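Local coordinates for protein glucosamine--fructose-6-phosphate aminotransferase [isomerizing] (PDB 3TBF) that probably converts fructose 6-phosphate to glucosamine 6-phosphate, this fragment being the sugar-isomerising C-terminal half of the glutamine-dependent enzyme, at residues 232-241 with 333-344. Sequence-based numbering, arbitrary orientation.
Sequences FLGRGLYYPI and DFSAPVVFTIPL
In the second SIS domain of this isomerase half, the strand-turn-helix unit from F232 to I241 packs on the start of the last long helix, 335-355, chiefly through L237, Y238 and I241 against P337 and L344. Y238 reaches across with its phenol end: OH lies 3.2 Å from A336 CB, which sits at the ring edge, while CE1 comes within 4.0 Å of P337 CG and also of F340 CD2. L237 CB lies over one face of the ring, offset toward the rim. A water 2.6 Å from Y238 OH gives the phenol a polar link to the other segment: the water donates to D333 OD1; the other carboxylate oxygen, OD2, is held by K78 and Y79.

SIS domains are alpha-beta-alpha sandwiches, and here strand 229-234 of the five-stranded parallel sheet runs into a type II' turn, R235 to Y238, before helix 238-253. L237 puts CD2 3.9 Å from P337 CG, and its CD1 meets the D333 carbonyl.

One turn on, I241 fits between P337 and L344. With CG1 beside the backbone N (chi1 -66°) and chi2 at -51°, CD1 comes to 3.4 Å from P337 O. That carbonyl also accepts T341 OG1, in its plane, at 2.9 Å. The CG2 branch of I241 meets L344 CD1 at 4.0 Å, and L344 CD2 approaches the edge of the F232 ring.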
ATOM      1  N   PHE A 232      10.531   8.643  -4.320  1.00 18.84           N
ATOM      2  CA  PHE A 232       9.744   8.753  -5.530  1.00 18.23           C
ATOM      3  C   PHE A 232       8.365   9.287  -5.137  1.00 18.27           C
ATOM      4  O   PHE A 232       7.820   8.905  -4.092  1.00 18.45           O
ATOM      5  CB  PHE A 232       9.594   7.418  -6.226  1.00 17.56           C
ATOM      6  CG  PHE A 232      10.792   7.001  -7.007  1.00 16.82           C
ATOM      7  CD1 PHE A 232      11.956   6.621  -6.378  1.00 15.99           C
ATOM      8  CD2 PHE A 232      10.749   6.933  -8.378  1.00 16.68           C
ATOM      9  CE1 PHE A 232      13.076   6.203  -7.101  1.00 14.15           C
ATOM     10  CE2 PHE A 232      11.887   6.547  -9.116  1.00 14.51           C
ATOM     11  CZ  PHE A 232      13.050   6.204  -8.481  1.00 12.15           C
ATOM     12  N   LEU A 233       7.818  10.159  -5.979  1.00 17.69           N
ATOM     13  CA  LEU A 233       6.549  10.810  -5.726  1.00 18.32           C
ATOM     14  C   LEU A 233       5.603  10.771  -6.922  1.00 17.34           C
ATOM     15  O   LEU A 233       6.016  10.980  -8.056  1.00 16.67           O
ATOM     16  CB  LEU A 233       6.772  12.299  -5.374  1.00 19.51           C
ATOM     17  CG  LEU A 233       7.503  12.621  -4.078  1.00 21.05           C
ATOM     18  CD1 LEU A 233       7.538  14.142  -3.907  1.00 21.53           C
ATOM     19  CD2 LEU A 233       6.891  11.937  -2.855  1.00 18.15           C
ATOM     20  N   GLY A 234       4.327  10.541  -6.653  1.00 17.08           N
ATOM     21  CA  GLY A 234       3.299  10.617  -7.686  1.00 18.21           C
ATOM     22  C   GLY A 234       1.942  10.631  -7.013  1.00 18.84           C
ATOM     23  O   GLY A 234       1.821  10.239  -5.864  1.00 20.56           O
ATOM     24  N   ARG A 235       0.928  11.057  -7.745  1.00 19.25           N
ATOM     25  CA  ARG A 235      -0.419  11.160  -7.259  1.00 20.19           C
ATOM     26  C   ARG A 235      -1.328  10.469  -8.229  1.00 19.67           C
ATOM     27  O   ARG A 235      -1.134  10.564  -9.438  1.00 19.43           O
ATOM     28  CB  ARG A 235      -0.832  12.622  -7.252  1.00 21.15           C
ATOM     29  CG  ARG A 235      -0.765  13.297  -5.889  1.00 26.66           C
ATOM     30  CD  ARG A 235      -1.492  14.626  -5.949  1.00 31.53           C
ATOM     31  NE  ARG A 235      -1.474  15.335  -4.687  1.00 36.53           N
ATOM     32  CZ  ARG A 235      -2.423  15.272  -3.759  1.00 39.38           C
ATOM     33  NH1 ARG A 235      -3.517  14.519  -3.917  1.00 40.93           N
ATOM     34  NH2 ARG A 235      -2.262  15.973  -2.654  1.00 41.75           N
ATOM     35  N   GLY A 236      -2.401   9.879  -7.740  1.00 18.83           N
ATOM     36  CA  GLY A 236      -3.387   9.290  -8.660  1.00 19.21           C
ATOM     37  C   GLY A 236      -2.814   8.069  -9.364  1.00 19.27           C
ATOM     38  O   GLY A 236      -2.076   7.261  -8.764  1.00 19.60           O
ATOM     39  N   LEU A 237      -3.141   7.938 -10.646  1.00 19.46           N
ATOM     40  CA  LEU A 237      -2.538   6.947 -11.506  1.00 18.54           C
ATOM     41  C   LEU A 237      -1.012   6.858 -11.370  1.00 17.89           C
ATOM     42  O   LEU A 237      -0.465   5.810 -11.602  1.00 17.13           O
ATOM     43  CB  LEU A 237      -2.790   7.343 -12.952  1.00 20.35           C
ATOM     44  CG  LEU A 237      -4.037   6.813 -13.629  1.00 21.53           C
ATOM     45  CD1 LEU A 237      -4.440   7.663 -14.929  1.00 18.62           C
ATOM     46  CD2 LEU A 237      -3.718   5.361 -13.931  1.00 20.07           C
ATOM     47  N   TYR A 238      -0.328   7.957 -11.042  1.00 17.30           N
ATOM     48  CA  TYR A 238       1.142   8.019 -11.141  1.00 16.18           C
ATOM     49  C   TYR A 238       1.804   7.620  -9.835  1.00 16.63           C
ATOM     50  O   TYR A 238       3.043   7.500  -9.756  1.00 16.50           O
ATOM     51  CB  TYR A 238       1.586   9.421 -11.618  1.00 16.64           C
ATOM     52  CG  TYR A 238       0.826   9.759 -12.868  1.00 15.48           C
ATOM     53  CD1 TYR A 238       1.265   9.305 -14.085  1.00 19.68           C
ATOM     54  CD2 TYR A 238      -0.387  10.433 -12.825  1.00 17.73           C
ATOM     55  CE1 TYR A 238       0.516   9.508 -15.251  1.00 20.48           C
ATOM     56  CE2 TYR A 238      -1.140  10.667 -13.984  1.00 19.54           C
ATOM     57  CZ  TYR A 238      -0.682  10.182 -15.187  1.00 20.60           C
ATOM     58  OH  TYR A 238      -1.395  10.370 -16.341  1.00 22.50           O
ATOM     59  N   TYR A 239       0.979   7.409  -8.801  1.00 16.14           N
ATOM     60  CA  TYR A 239       1.485   6.901  -7.556  1.00 15.63           C
ATOM     61  C   TYR A 239       2.037   5.508  -7.790  1.00 15.11           C
ATOM     62  O   TYR A 239       3.228   5.289  -7.561  1.00 15.77           O
ATOM     63  CB  TYR A 239       0.474   7.030  -6.371  1.00 16.47           C
ATOM     64  CG  TYR A 239       0.840   6.239  -5.122  1.00 15.05           C
ATOM     65  CD1 TYR A 239       2.131   6.258  -4.617  1.00 16.51           C
ATOM     66  CD2 TYR A 239      -0.108   5.459  -4.459  1.00 16.91           C
ATOM     67  CE1 TYR A 239       2.499   5.495  -3.473  1.00 18.32           C
ATOM     68  CE2 TYR A 239       0.243   4.691  -3.314  1.00 19.12           C
ATOM     69  CZ  TYR A 239       1.551   4.718  -2.836  1.00 20.85           C
ATOM     70  OH  TYR A 239       1.894   3.984  -1.715  1.00 23.22           O
ATOM     71  N   PRO A 240       1.222   4.578  -8.320  1.00 14.24           N
ATOM     72  CA  PRO A 240       1.774   3.259  -8.619  1.00 12.57           C
ATOM     73  C   PRO A 240       2.920   3.306  -9.610  1.00 12.47           C
ATOM     74  O   PRO A 240       3.784   2.415  -9.621  1.00 11.65           O
ATOM     75  CB  PRO A 240       0.596   2.491  -9.205  1.00 13.01           C
ATOM     76  CG  PRO A 240      -0.648   3.224  -8.871  1.00 14.57           C
ATOM     77  CD  PRO A 240      -0.245   4.652  -8.488  1.00 14.99           C
ATOM     78  N   ILE A 241       2.924   4.283 -10.514  1.00 13.07           N
ATOM     79  CA  ILE A 241       4.043   4.399 -11.436  1.00 12.22           C
ATOM     80  C   ILE A 241       5.309   4.780 -10.646  1.00 12.81           C
ATOM     81  O   ILE A 241       6.395   4.253 -10.920  1.00 12.80           O
ATOM     82  CB  ILE A 241       3.730   5.420 -12.542  1.00 14.07           C
ATOM     83  CG1 ILE A 241       2.579   4.895 -13.436  1.00 15.82           C
ATOM     84  CG2 ILE A 241       4.995   5.836 -13.396  1.00  9.36           C
ATOM     85  CD1 ILE A 241       2.749   3.540 -13.939  1.00 11.64           C
ATOM     86  N   ASP A 333      -4.756   9.828 -19.888  1.00 23.09           N
ATOM     87  CA  ASP A 333      -4.839   8.865 -18.782  1.00 22.91           C
ATOM     88  C   ASP A 333      -4.328   7.509 -19.132  1.00 21.09           C
ATOM     89  O   ASP A 333      -3.848   6.772 -18.275  1.00 20.74           O
ATOM     90  CB  ASP A 333      -6.281   8.683 -18.310  1.00 23.69           C
ATOM     91  CG  ASP A 333      -6.764   9.812 -17.391  1.00 27.48           C
ATOM     92  OD1 ASP A 333      -5.957  10.748 -17.055  1.00 28.13           O
ATOM     93  OD2 ASP A 333      -7.972   9.694 -16.989  1.00 30.12           O
ATOM     94  N   PHE A 334      -4.486   7.133 -20.382  1.00 20.47           N
ATOM     95  CA  PHE A 334      -4.139   5.777 -20.734  1.00 19.95           C
ATOM     96  C   PHE A 334      -2.662   5.710 -21.120  1.00 19.66           C
ATOM     97  O   PHE A 334      -1.940   4.776 -20.702  1.00 20.43           O
ATOM     98  CB  PHE A 334      -5.048   5.222 -21.804  1.00 19.36           C
ATOM     99  CG  PHE A 334      -6.397   4.838 -21.308  1.00 18.26           C
ATOM    100  CD1 PHE A 334      -6.559   3.746 -20.509  1.00 22.54           C
ATOM    101  CD2 PHE A 334      -7.511   5.534 -21.671  1.00 19.12           C
ATOM    102  CE1 PHE A 334      -7.837   3.350 -20.051  1.00 19.88           C
ATOM    103  CE2 PHE A 334      -8.761   5.130 -21.257  1.00 20.17           C
ATOM    104  CZ  PHE A 334      -8.914   4.026 -20.435  1.00 17.22           C
ATOM    105  N   SER A 335      -2.191   6.713 -21.851  1.00 18.40           N
ATOM    106  CA  SER A 335      -0.833   6.676 -22.322  1.00 17.24           C
ATOM    107  C   SER A 335       0.179   7.101 -21.296  1.00 16.14           C
ATOM    108  O   SER A 335       1.245   6.520 -21.215  1.00 16.63           O
ATOM    109  CB  SER A 335      -0.678   7.513 -23.629  1.00 18.17           C
ATOM    110  OG  SER A 335      -0.970   8.892 -23.462  1.00 18.06           O
ATOM    111  N   ALA A 336      -0.146   8.092 -20.489  1.00 15.76           N
ATOM    112  CA  ALA A 336       0.874   8.741 -19.671  1.00 15.80           C
ATOM    113  C   ALA A 336       1.468   7.819 -18.648  1.00 15.78           C
ATOM    114  O   ALA A 336       2.667   7.845 -18.431  1.00 18.27           O
ATOM    115  CB  ALA A 336       0.365  10.064 -19.037  1.00 15.35           C
ATOM    116  N   PRO A 337       0.664   6.955 -18.031  1.00 15.42           N
ATOM    117  CA  PRO A 337       1.304   6.036 -17.078  1.00 14.36           C
ATOM    118  C   PRO A 337       2.399   5.142 -17.673  1.00 14.18           C
ATOM    119  O   PRO A 337       3.430   4.885 -17.037  1.00 14.34           O
ATOM    120  CB  PRO A 337       0.130   5.174 -16.594  1.00 14.45           C
ATOM    121  CG  PRO A 337      -1.066   6.172 -16.697  1.00 15.97           C
ATOM    122  CD  PRO A 337      -0.806   6.840 -18.024  1.00 15.26           C
ATOM    123  N   VAL A 338       2.162   4.653 -18.883  1.00 13.68           N
ATOM    124  CA  VAL A 338       3.157   3.893 -19.611  1.00 12.36           C
ATOM    125  C   VAL A 338       4.349   4.789 -20.006  1.00 13.21           C
ATOM    126  O   VAL A 338       5.481   4.424 -19.775  1.00 12.79           O
ATOM    127  CB  VAL A 338       2.564   3.279 -20.899  1.00 12.24           C
ATOM    128  CG1 VAL A 338       3.652   2.500 -21.646  1.00  9.18           C
ATOM    129  CG2 VAL A 338       1.352   2.415 -20.595  1.00  7.66           C
ATOM    130  N   VAL A 339       4.087   5.952 -20.594  1.00 14.13           N
ATOM    131  CA  VAL A 339       5.177   6.812 -21.066  1.00 14.45           C
ATOM    132  C   VAL A 339       6.106   7.249 -19.924  1.00 15.64           C
ATOM    133  O   VAL A 339       7.330   7.179 -20.025  1.00 15.86           O
ATOM    134  CB  VAL A 339       4.663   7.986 -21.849  1.00 15.17           C
ATOM    135  CG1 VAL A 339       5.836   8.937 -22.318  1.00 14.90           C
ATOM    136  CG2 VAL A 339       3.879   7.490 -23.093  1.00 11.72           C
ATOM    137  N   PHE A 340       5.533   7.579 -18.781  1.00 16.41           N
ATOM    138  CA  PHE A 340       6.350   8.103 -17.714  1.00 16.18           C
ATOM    139  C   PHE A 340       7.150   6.990 -17.079  1.00 15.99           C
ATOM    140  O   PHE A 340       8.096   7.310 -16.360  1.00 17.78           O
ATOM    141  CB  PHE A 340       5.498   8.782 -16.686  1.00 15.93           C
ATOM    142  CG  PHE A 340       5.210  10.186 -16.997  1.00 20.23           C
ATOM    143  CD1 PHE A 340       6.255  11.096 -17.111  1.00 22.73           C
ATOM    144  CD2 PHE A 340       3.915  10.630 -17.117  1.00 18.92           C
ATOM    145  CE1 PHE A 340       6.006  12.418 -17.371  1.00 25.10           C
ATOM    146  CE2 PHE A 340       3.665  11.934 -17.381  1.00 22.49           C
ATOM    147  CZ  PHE A 340       4.710  12.844 -17.523  1.00 24.91           C
ATOM    148  N   THR A 341       6.760   5.718 -17.288  1.00 13.28           N
ATOM    149  CA  THR A 341       7.533   4.587 -16.783  1.00 13.19           C
ATOM    150  C   THR A 341       8.918   4.495 -17.397  1.00 13.89           C
ATOM    151  O   THR A 341       9.882   4.155 -16.715  1.00 14.14           O
ATOM    152  CB  THR A 341       6.811   3.222 -16.983  1.00 13.03           C
ATOM    153  OG1 THR A 341       5.615   3.220 -16.222  1.00 13.98           O
ATOM    154  CG2 THR A 341       7.588   2.077 -16.429  1.00 10.61           C
ATOM    155  N   ILE A 342       9.035   4.855 -18.678  1.00 15.28           N
ATOM    156  CA  ILE A 342      10.253   4.654 -19.406  1.00 15.47           C
ATOM    157  C   ILE A 342      11.477   5.380 -18.791  1.00 15.87           C
ATOM    158  O   ILE A 342      12.521   4.780 -18.627  1.00 15.78           O
ATOM    159  CB  ILE A 342      10.072   5.058 -20.859  1.00 16.87           C
ATOM    160  CG1 ILE A 342       8.879   4.335 -21.554  1.00 19.86           C
ATOM    161  CG2 ILE A 342      11.330   4.825 -21.630  1.00 15.48           C
ATOM    162  CD1 ILE A 342       8.724   2.818 -21.402  1.00 18.17           C
ATOM    163  N   PRO A 343      11.358   6.672 -18.484  1.00 16.18           N
ATOM    164  CA  PRO A 343      12.435   7.394 -17.893  1.00 16.41           C
ATOM    165  C   PRO A 343      12.868   6.775 -16.590  1.00 16.40           C
ATOM    166  O   PRO A 343      14.046   6.834 -16.240  1.00 16.59           O
ATOM    167  CB  PRO A 343      11.818   8.796 -17.586  1.00 17.60           C
ATOM    168  CG  PRO A 343      10.562   8.910 -18.333  1.00 17.38           C
ATOM    169  CD  PRO A 343      10.264   7.577 -18.937  1.00 18.31           C
ATOM    170  N   LEU A 344      11.911   6.230 -15.841  1.00 16.00           N
ATOM    171  CA  LEU A 344      12.215   5.683 -14.570  1.00 14.63           C
ATOM    172  C   LEU A 344      12.975   4.384 -14.793  1.00 14.10           C
ATOM    173  O   LEU A 344      13.872   4.031 -14.027  1.00 13.94           O
ATOM    174  CB  LEU A 344      10.928   5.497 -13.792  1.00 15.15           C
ATOM    175  CG  LEU A 344      10.050   6.747 -13.567  1.00 16.05           C
ATOM    176  CD1 LEU A 344       8.870   6.454 -12.601  1.00 13.81           C
ATOM    177  CD2 LEU A 344      10.890   7.905 -13.025  1.00 14.78           C
TER
HETATM  178  O   HOH W   1      -3.636  11.582 -16.134  1.00 33.25           O